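Long-range contacts in BSU-2 beta-lactamase (Bacillus subtilis, PDB 6W5E), which probably hydrolyses the beta-lactam ring of penicillin-like antibiotics, as a class D serine beta-lactamase with a carboxylated lysine: residues A[146-151]-A[187-192]; A[177-182]-A[239-244]; A[152-157]-A[165-170]. One frame throughout, in Å; residues are numbered along the deposited sequence.

Interaction 1: residues A[146-151]-A[187-192]; sequences HTLSYG and LPFDKP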
loop_
_atom_site.group_PDB
_atom_site.type_symbol
_atom_site.label_atom_id
_atom_site.label_comp_id
_atom_site.label_asym_id
_atom_site.label_seq_id
_atom_site.Cartn_x
_atom_site.Cartn_y
_atom_site.Cartn_z
ATOM N N HIS A 146 -1.091 16.483 -5.231
ATOM C CA HIS A 146 0.079 17.357 -5.223
ATOM C C HIS A 146 0.598 17.578 -3.810
ATOM O O HIS A 146 1.813 17.588 -3.592
ATOM C CB HIS A 146 -0.176 18.687 -5.934
ATOM C CG HIS A 146 1.088 19.379 -6.361
ATOM N ND1 HIS A 146 1.995 18.798 -7.221
ATOM C CD2 HIS A 146 1.604 20.592 -6.041
ATOM C CE1 HIS A 146 3.008 19.623 -7.418
ATOM N NE2 HIS A 146 2.797 20.717 -6.709
ATOM N N THR A 147 -0.304 17.742 -2.838
ATOM C CA THR A 147 0.117 17.825 -1.440
ATOM C C THR A 147 0.957 16.614 -1.049
ATOM O O THR A 147 1.948 16.741 -0.320
ATOM C CB THR A 147 -1.116 17.957 -0.533
ATOM O OG1 THR A 147 -1.639 19.284 -0.644
ATOM C CG2 THR A 147 -0.784 17.678 0.930
ATOM N N LEU A 148 0.586 15.435 -1.538
ATOM C CA LEU A 148 1.213 14.180 -1.151
ATOM C C LEU A 148 2.357 13.757 -2.064
ATOM O O LEU A 148 2.984 12.722 -1.801
ATOM C CB LEU A 148 0.163 13.074 -1.112
ATOM C CG LEU A 148 -0.954 13.289 -0.095
ATOM C CD1 LEU A 148 -2.021 12.220 -0.261
ATOM C CD2 LEU A 148 -0.391 13.315 1.331
ATOM N N SER A 149 2.632 14.507 -3.130
ATOM C CA SER A 149 3.726 14.191 -4.048
ATOM C C SER A 149 3.598 12.769 -4.587
ATOM O O SER A 149 4.555 11.992 -4.585
ATOM C CB SER A 149 5.084 14.398 -3.374
ATOM O OG SER A 149 5.347 15.769 -3.156
ATOM N N TYR A 150 2.401 12.423 -5.047
ATOM C CA TYR A 150 2.096 11.027 -5.349
ATOM C C TYR A 150 2.368 10.728 -6.822
ATOM O O TYR A 150 1.480 10.804 -7.670
ATOM C CB TYR A 150 0.668 10.685 -4.933
ATOM C CG TYR A 150 0.463 9.194 -4.823
ATOM C CD1 TYR A 150 0.060 8.450 -5.924
ATOM C CD2 TYR A 150 0.703 8.527 -3.630
ATOM C CE1 TYR A 150 -0.119 7.086 -5.839
ATOM C CE2 TYR A 150 0.537 7.152 -3.539
ATOM C CZ TYR A 150 0.126 6.442 -4.648
ATOM O OH TYR A 150 -0.062 5.083 -4.569
ATOM N N GLY A 151 3.611 10.352 -7.123
ATOM C CA GLY A 151 3.956 9.908 -8.470
ATOM C C GLY A 151 3.743 10.987 -9.515
ATOM O O GLY A 151 3.997 12.174 -9.283
ATOM N N LEU A 187 2.290 13.523 7.821
ATOM C CA LEU A 187 1.458 13.892 6.698
ATOM C C LEU A 187 0.388 14.845 7.204
ATOM O O LEU A 187 0.085 14.873 8.403
ATOM C CB LEU A 187 0.802 12.648 6.083
ATOM C CG LEU A 187 1.713 11.703 5.293
ATOM C CD1 LEU A 187 0.942 10.437 4.966
ATOM C CD2 LEU A 187 2.216 12.377 4.016
ATOM N N PRO A 188 -0.189 15.656 6.323
ATOM C CA PRO A 188 -1.203 16.646 6.733
ATOM C C PRO A 188 -2.594 16.042 6.897
ATOM O O PRO A 188 -3.565 16.467 6.269
ATOM C CB PRO A 188 -1.138 17.666 5.589
ATOM C CG PRO A 188 -0.726 16.870 4.415
ATOM C CD PRO A 188 0.248 15.857 4.932
ATOM N N PHE A 189 -2.688 15.021 7.741
ATOM C CA PHE A 189 -3.958 14.428 8.125
ATOM C C PHE A 189 -4.094 14.507 9.636
ATOM O O PHE A 189 -3.092 14.529 10.357
ATOM C CB PHE A 189 -4.033 12.959 7.676
ATOM C CG PHE A 189 -3.963 12.792 6.196
ATOM C CD1 PHE A 189 -5.039 13.160 5.399
ATOM C CD2 PHE A 189 -2.823 12.292 5.590
ATOM C CE1 PHE A 189 -4.981 13.026 4.028
ATOM C CE2 PHE A 189 -2.756 12.165 4.215
ATOM C CZ PHE A 189 -3.840 12.523 3.430
ATOM N N ASP A 190 -5.337 14.544 10.117
ATOM C CA ASP A 190 -5.556 14.463 11.553
ATOM C C ASP A 190 -4.941 13.183 12.095
ATOM O O ASP A 190 -4.927 12.146 11.426
ATOM C CB ASP A 190 -7.048 14.481 11.883
ATOM C CG ASP A 190 -7.745 15.735 11.386
ATOM O OD1 ASP A 190 -7.055 16.715 11.039
ATOM O OD2 ASP A 190 -8.991 15.742 11.355
ATOM N N LYS A 191 -4.397 13.267 13.305
ATOM C CA LYS A 191 -3.834 12.077 13.937
ATOM C C LYS A 191 -4.796 10.896 13.955
ATOM O O LYS A 191 -4.384 9.798 13.556
ATOM C CB LYS A 191 -3.256 12.426 15.317
ATOM C CG LYS A 191 -1.901 13.108 15.247
ATOM C CD LYS A 191 -0.800 12.168 15.725
ATOM C CE LYS A 191 0.571 12.598 15.225
ATOM N NZ LYS A 191 1.608 11.606 15.618
ATOM N N PRO A 192 -6.060 11.033 14.375
ATOM C CA PRO A 192 -6.947 9.856 14.348
ATOM C C PRO A 192 -7.149 9.281 12.960
ATOM O O PRO A 192 -7.339 8.067 12.829
ATOM C CB PRO A 192 -8.259 10.377 14.945
ATOM C CG PRO A 192 -7.879 11.580 15.729
ATOM C CD PRO A 192 -6.689 12.183 15.056
#
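Leu-148 and Thr-147 meet Leu-187, Pro-188 and Phe-189 where, in the class D beta-lactamase fold, the C-terminal end of helix 138-147 and the turn after it meet the loop before helix 191-200. The helix ends in a Schellman motif in which Ser-149 takes positive phi. The contact illustrates how such elements can be joined by carbon packing alone, for no hydrogen bond passes between them.

At its centre stands one methyl, CD2 of Leu-148. Placed beside the backbone N by chi1 of -62°, the leucine branch sends this methyl to within 3.9 Å of CD2 of Leu-187, the two side chains crossing at about a right angle. The side chains of Leu-148 and Phe-189 come from opposite directions, and CD2 of Leu-148 meets the ring obliquely, 3.9 Å from CE2 of Phe-189. The second methyl, CD1 of Leu-148, reaches CZ of Phe-189 at 4.1 Å. Trp-144 lies nearly parallel to this aromatic ring, and Leu-84 and Met-194 also pack on it.

At the exposed edge, carbon packing continues between Thr-147 and Pro-188. They slide past each other in opposite directions, and the methyl CG2 of Thr-147 comes to rest 3.6 Å from the ring carbon CG of Pro-188.

Interaction 2: residues A[177-182]-A[239-244]; sequences TFLEKL and VFVTNV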
loop_
_atom_site.group_PDB
_atom_site.type_symbol
_atom_site.label_atom_id
_atom_site.label_comp_id
_atom_site.label_asym_id
_atom_site.label_seq_id
_atom_site.Cartn_x
_atom_site.Cartn_y
_atom_site.Cartn_z
ATOM N N THR A 177 8.745 6.766 -0.017
ATOM C CA THR A 177 8.786 8.106 0.552
ATOM C C THR A 177 7.456 8.456 1.188
ATOM O O THR A 177 7.403 8.942 2.324
ATOM C CB THR A 177 9.149 9.095 -0.554
ATOM O OG1 THR A 177 10.478 8.803 -0.989
ATOM C CG2 THR A 177 9.059 10.552 -0.075
ATOM N N PHE A 178 6.364 8.178 0.475
ATOM C CA PHE A 178 5.034 8.442 1.005
ATOM C C PHE A 178 4.771 7.615 2.256
ATOM O O PHE A 178 4.310 8.139 3.278
ATOM C CB PHE A 178 3.995 8.131 -0.069
ATOM C CG PHE A 178 2.588 8.074 0.449
ATOM C CD1 PHE A 178 1.939 9.222 0.883
ATOM C CD2 PHE A 178 1.927 6.864 0.528
ATOM C CE1 PHE A 178 0.650 9.157 1.378
ATOM C CE2 PHE A 178 0.641 6.793 1.020
ATOM C CZ PHE A 178 -0.001 7.943 1.445
ATOM N N LEU A 179 5.058 6.313 2.195
ATOM C CA LEU A 179 4.748 5.439 3.326
ATOM C C LEU A 179 5.613 5.739 4.544
ATOM O O LEU A 179 5.179 5.510 5.678
ATOM C CB LEU A 179 4.877 3.971 2.912
ATOM C CG LEU A 179 3.778 3.536 1.934
ATOM C CD1 LEU A 179 4.174 2.228 1.293
ATOM C CD2 LEU A 179 2.416 3.420 2.625
ATOM N N GLU A 180 6.835 6.231 4.339
ATOM C CA GLU A 180 7.651 6.650 5.470
ATOM C C GLU A 180 7.015 7.835 6.191
ATOM O O GLU A 180 7.034 7.907 7.426
ATOM C CB GLU A 180 9.052 7.010 4.976
ATOM C CG GLU A 180 9.963 7.527 6.056
ATOM C CD GLU A 180 11.376 7.782 5.570
ATOM O OE1 GLU A 180 11.799 7.173 4.557
ATOM O OE2 GLU A 180 12.066 8.608 6.211
ATOM N N LYS A 181 6.453 8.782 5.435
ATOM C CA LYS A 181 5.743 9.899 6.054
ATOM C C LYS A 181 4.514 9.422 6.819
ATOM O O LYS A 181 4.214 9.939 7.903
ATOM C CB LYS A 181 5.350 10.922 4.993
ATOM C CG LYS A 181 6.535 11.536 4.278
ATOM C CD LYS A 181 6.063 12.372 3.093
ATOM C CE LYS A 181 7.212 13.064 2.383
ATOM N NZ LYS A 181 6.754 13.579 1.063
ATOM N N LEU A 182 3.790 8.438 6.278
ATOM C CA LEU A 182 2.647 7.889 7.004
ATOM C C LEU A 182 3.091 7.184 8.284
ATOM O O LEU A 182 2.484 7.365 9.346
ATOM C CB LEU A 182 1.850 6.947 6.098
ATOM C CG LEU A 182 0.688 6.197 6.771
ATOM C CD1 LEU A 182 -0.348 7.184 7.321
ATOM C CD2 LEU A 182 0.045 5.193 5.802
ATOM N N VAL A 239 9.937 0.437 7.017
ATOM C CA VAL A 239 9.007 0.673 5.916
ATOM C C VAL A 239 9.471 -0.154 4.724
ATOM O O VAL A 239 10.669 -0.180 4.409
ATOM C CB VAL A 239 8.949 2.170 5.556
ATOM C CG1 VAL A 239 7.937 2.397 4.453
ATOM C CG2 VAL A 239 8.623 3.028 6.793
ATOM N N PHE A 240 8.541 -0.840 4.062
ATOM C CA PHE A 240 8.912 -1.692 2.935
ATOM C C PHE A 240 8.027 -1.446 1.719
ATOM O O PHE A 240 6.845 -1.084 1.832
ATOM C CB PHE A 240 8.880 -3.191 3.302
ATOM C CG PHE A 240 7.534 -3.657 3.773
ATOM C CD1 PHE A 240 6.532 -3.967 2.860
ATOM C CD2 PHE A 240 7.263 -3.778 5.128
ATOM C CE1 PHE A 240 5.270 -4.360 3.289
ATOM C CE2 PHE A 240 6.008 -4.187 5.560
ATOM C CZ PHE A 240 5.016 -4.480 4.638
ATOM N N VAL A 241 8.613 -1.687 0.545
ATOM C CA VAL A 241 7.897 -1.707 -0.723
ATOM C C VAL A 241 8.454 -2.849 -1.555
ATOM O O VAL A 241 9.666 -2.923 -1.789
ATOM C CB VAL A 241 8.073 -0.380 -1.489
ATOM C CG1 VAL A 241 7.601 -0.508 -2.932
ATOM C CG2 VAL A 241 7.304 0.735 -0.800
ATOM N N THR A 242 7.570 -3.726 -2.017
ATOM C CA THR A 242 7.911 -4.785 -2.956
ATOM C C THR A 242 7.054 -4.632 -4.200
ATOM O O THR A 242 5.848 -4.381 -4.104
ATOM C CB THR A 242 7.668 -6.151 -2.325
ATOM O OG1 THR A 242 8.438 -6.236 -1.125
ATOM C CG2 THR A 242 8.074 -7.278 -3.277
ATOM N N ASN A 243 7.683 -4.764 -5.368
ATOM C CA ASN A 243 6.982 -4.611 -6.636
ATOM C C ASN A 243 7.543 -5.638 -7.611
ATOM O O ASN A 243 8.763 -5.810 -7.688
ATOM C CB ASN A 243 7.175 -3.178 -7.161
ATOM C CG ASN A 243 6.854 -3.035 -8.625
ATOM O OD1 ASN A 243 7.738 -3.151 -9.470
ATOM N ND2 ASN A 243 5.589 -2.772 -8.940
ATOM N N VAL A 244 6.657 -6.337 -8.332
ATOM C CA VAL A 244 7.039 -7.488 -9.147
ATOM C C VAL A 244 6.202 -7.537 -10.425
ATOM O O VAL A 244 5.089 -7.006 -10.494
ATOM C CB VAL A 244 6.894 -8.835 -8.383
ATOM C CG1 VAL A 244 7.887 -8.939 -7.240
ATOM C CG2 VAL A 244 5.461 -9.018 -7.883
#
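Leu-179 and Val-239 make the closest contact between segments 177-182 and 239-244, where helix 172-184 packs on the central sheet, a helix-on-sheet packing of the kind that builds the alpha/beta domain of serine beta-lactamases. The two short axes pass 8.3 Å apart, and their directions differ by 151°, so that helix and strand run roughly antiparallel.

The apolar layer is made of branched side chains. CB of Leu-179 lies 3.8 Å from CG1 of Val-239, while the far end of the leucine extends along the strand to bring CD1 within 4.1 Å of CG2 of Val-241. Leu-179 and Val-241 cross at about a right angle. The other branch of Val-239 goes to the helix backbone itself: CG2 stands beside the backbone N, anti to its own carbonyl carbon, and meets CA of Glu-180 at 4.0 Å.

Polar groups are dealt with outside this interface. The carboxylate of Glu-180 forms a salt bridge with Lys-184, and the strand's backbone bonds to neighbours on both flanks, Val-239 to His-53 and Phe-240 to Gly-229. The pair is held by carbon packing without hydrogen bonds, so shape and burial, not bond direction, govern the fit here.

Interaction 3: residues A[152-157]-A[165-170]; sequences NEDISG and QSSLTI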
loop_
_atom_site.group_PDB
_atom_site.type_symbol
_atom_site.label_atom_id
_atom_site.label_comp_id
_atom_site.label_asym_id
_atom_site.label_seq_id
_atom_site.Cartn_x
_atom_site.Cartn_y
_atom_site.Cartn_z
ATOM N N ASN A 152 3.257 10.578 -10.688
ATOM C CA ASN A 152 2.996 11.551 -11.744
ATOM C C ASN A 152 1.709 12.336 -11.518
ATOM O O ASN A 152 1.409 13.235 -12.310
ATOM C CB ASN A 152 3.011 10.896 -13.136
ATOM C CG ASN A 152 1.773 10.041 -13.424
ATOM O OD1 ASN A 152 0.943 9.779 -12.550
ATOM N ND2 ASN A 152 1.651 9.598 -14.670
ATOM N N GLU A 153 0.940 12.010 -10.473
ATOM C CA GLU A 153 -0.269 12.742 -10.092
ATOM C C GLU A 153 -1.312 12.806 -11.208
ATOM O O GLU A 153 -2.193 13.668 -11.182
ATOM C CB GLU A 153 0.060 14.142 -9.547
ATOM C CG GLU A 153 1.180 14.136 -8.508
ATOM C CD GLU A 153 1.546 15.524 -8.024
ATOM O OE1 GLU A 153 0.757 16.466 -8.267
ATOM O OE2 GLU A 153 2.616 15.672 -7.392
ATOM N N ASP A 154 -1.254 11.897 -12.179
ATOM C CA ASP A 154 -2.092 11.982 -13.372
ATOM C C ASP A 154 -3.382 11.196 -13.140
ATOM O O ASP A 154 -3.371 9.961 -13.122
ATOM C CB ASP A 154 -1.323 11.445 -14.578
ATOM C CG ASP A 154 -2.037 11.706 -15.887
ATOM O OD1 ASP A 154 -3.268 11.934 -15.866
ATOM O OD2 ASP A 154 -1.367 11.657 -16.939
ATOM N N ILE A 155 -4.499 11.912 -12.995
ATOM C CA ILE A 155 -5.801 11.292 -12.769
ATOM C C ILE A 155 -6.696 11.366 -14.006
ATOM O O ILE A 155 -7.903 11.149 -13.912
ATOM C CB ILE A 155 -6.497 11.818 -11.498
ATOM C CG1 ILE A 155 -6.854 13.304 -11.610
ATOM C CG2 ILE A 155 -5.608 11.605 -10.281
ATOM C CD1 ILE A 155 -7.769 13.822 -10.475
ATOM N N SER A 156 -6.111 11.639 -15.175
ATOM C CA SER A 156 -6.894 11.765 -16.400
ATOM C C SER A 156 -7.582 10.470 -16.808
ATOM O O SER A 156 -8.502 10.511 -17.631
ATOM C CB SER A 156 -6.018 12.316 -17.527
ATOM O OG SER A 156 -5.064 11.348 -17.943
ATOM N N GLY A 157 -7.167 9.330 -16.258
ATOM C CA GLY A 157 -7.861 8.082 -16.526
ATOM C C GLY A 157 -9.278 8.018 -15.987
ATOM O O GLY A 157 -9.988 7.050 -16.281
ATOM N N GLN A 165 -4.409 0.308 -13.594
ATOM C CA GLN A 165 -3.772 0.102 -14.898
ATOM C C GLN A 165 -4.121 1.223 -15.875
ATOM O O GLN A 165 -4.515 1.003 -17.024
ATOM C CB GLN A 165 -4.023 -1.302 -15.463
ATOM C CG GLN A 165 -5.451 -1.651 -15.858
ATOM C CD GLN A 165 -6.301 -2.145 -14.698
ATOM O OE1 GLN A 165 -5.795 -2.462 -13.612
ATOM N NE2 GLN A 165 -7.607 -2.218 -14.927
ATOM N N SER A 166 -3.950 2.451 -15.395
ATOM C CA SER A 166 -4.452 3.625 -16.095
ATOM C C SER A 166 -3.407 4.736 -16.066
ATOM O O SER A 166 -2.218 4.484 -16.271
ATOM C CB SER A 166 -5.780 4.067 -15.463
ATOM O OG SER A 166 -6.393 5.167 -16.124
ATOM N N SER A 167 -3.839 5.966 -15.798
ATOM C CA SER A 167 -2.995 7.141 -15.995
ATOM C C SER A 167 -2.014 7.382 -14.858
ATOM O O SER A 167 -0.911 7.887 -15.097
ATOM C CB SER A 167 -3.872 8.376 -16.213
ATOM O OG SER A 167 -4.685 8.631 -15.073
ATOM N N LEU A 168 -2.389 7.061 -13.627
ATOM C CA LEU A 168 -1.536 7.382 -12.489
ATOM C C LEU A 168 -0.408 6.363 -12.364
ATOM O O LEU A 168 -0.636 5.152 -12.457
ATOM C CB LEU A 168 -2.366 7.383 -11.208
ATOM C CG LEU A 168 -1.621 7.665 -9.902
ATOM C CD1 LEU A 168 -0.996 9.045 -9.899
ATOM C CD2 LEU A 168 -2.566 7.490 -8.733
ATOM N N THR A 169 0.815 6.857 -12.173
ATOM C CA THR A 169 1.966 6.001 -11.942
ATOM C C THR A 169 2.797 6.555 -10.793
ATOM O O THR A 169 2.783 7.756 -10.515
ATOM C CB THR A 169 2.843 5.883 -13.197
ATOM O OG1 THR A 169 3.429 7.157 -13.475
ATOM C CG2 THR A 169 2.020 5.419 -14.398
ATOM N N ILE A 170 3.528 5.664 -10.133
ATOM C CA ILE A 170 4.379 6.036 -9.009
ATOM C C ILE A 170 5.491 5.000 -8.921
ATOM O O ILE A 170 5.258 3.806 -9.140
ATOM C CB ILE A 170 3.556 6.135 -7.702
ATOM C CG1 ILE A 170 4.421 6.655 -6.549
ATOM C CG2 ILE A 170 2.884 4.796 -7.377
ATOM C CD1 ILE A 170 3.657 6.918 -5.278
#
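CG of Asn-152 and OG of Ser-167 each lie between the backbone N and the carbonyl carbon of their own residue (chi1 74° and 62°), and this brings an amide and a hydroxyl against the backbone of the opposite segment. Asn-152 closes the Tyr-Gly-Asn signature of class D enzymes, begun by Tyr-150 and Gly-151. The contact exemplifies two loop segments without regular strand structure that are joined by one backbone bond and several side-chain-to-backbone bonds.

Both ends of the Asn-152 amide are used. OD1 accepts from N of Thr-169 at 2.9 Å and also from N of Asp-154, the latter making an Asx turn; the two donors arrive from opposite faces of the amide plane. ND2 points almost straight at O of Ser-167, 3.1 Å away and within that plane. A separate backbone bond of 2.9 Å joins N of Asn-152 to O of Thr-169, and the methyl CD1 of Leu-168 presses to 3.4 Å from OD1 of Asn-152.

The Ser-167 hydroxyl bridges two backbone groups of the other segment. Its OG donates to O of Asp-154 from above the carbonyl plane, 2.7 Å away, and accepts from N of Gly-157 at 2.8 Å. Asp-154 holds its own turn in shape, since OD1 accepts from N of Ser-156, a second Asx turn, and also from its OG. Nearby, OG of Ser-166 lies 3.3 Å from CA of Gly-157 and is hydrogen-bonded to a malonate ion, probably from the crystallisation liquor.

Outside the pair, Glu-153 bonds to His-146, tying the loop back to the preceding helix. Because the Asn-152 amide is held through both its oxygen and its nitrogen, its rotation is fixed, and its orientation couples the signature turn to the segment leading into helix 172-184.

In the fold
From the N terminus, the last turn of helix 138-147 begins the first segment of interaction 1, which runs directly into interaction 3. That contact closes first, pinching a short loop between 152-157 and 165-170, and so lies wholly within the larger loop that 187-192 later completes. Helix 172-184 follows and supplies one half of interaction 2 before 187-192 is reached; its partner strand comes much later, so interactions 1 and 2 cross. They touch through Leu-187, packed on Phe-178, Lys-181 and Leu-182. Tyr-150 against Ile-170 joins interactions 1 and 3. Together the contacts connect the end of helix 138-147 and the loops that follow it, through helix 172-184, to the central antiparallel sheet.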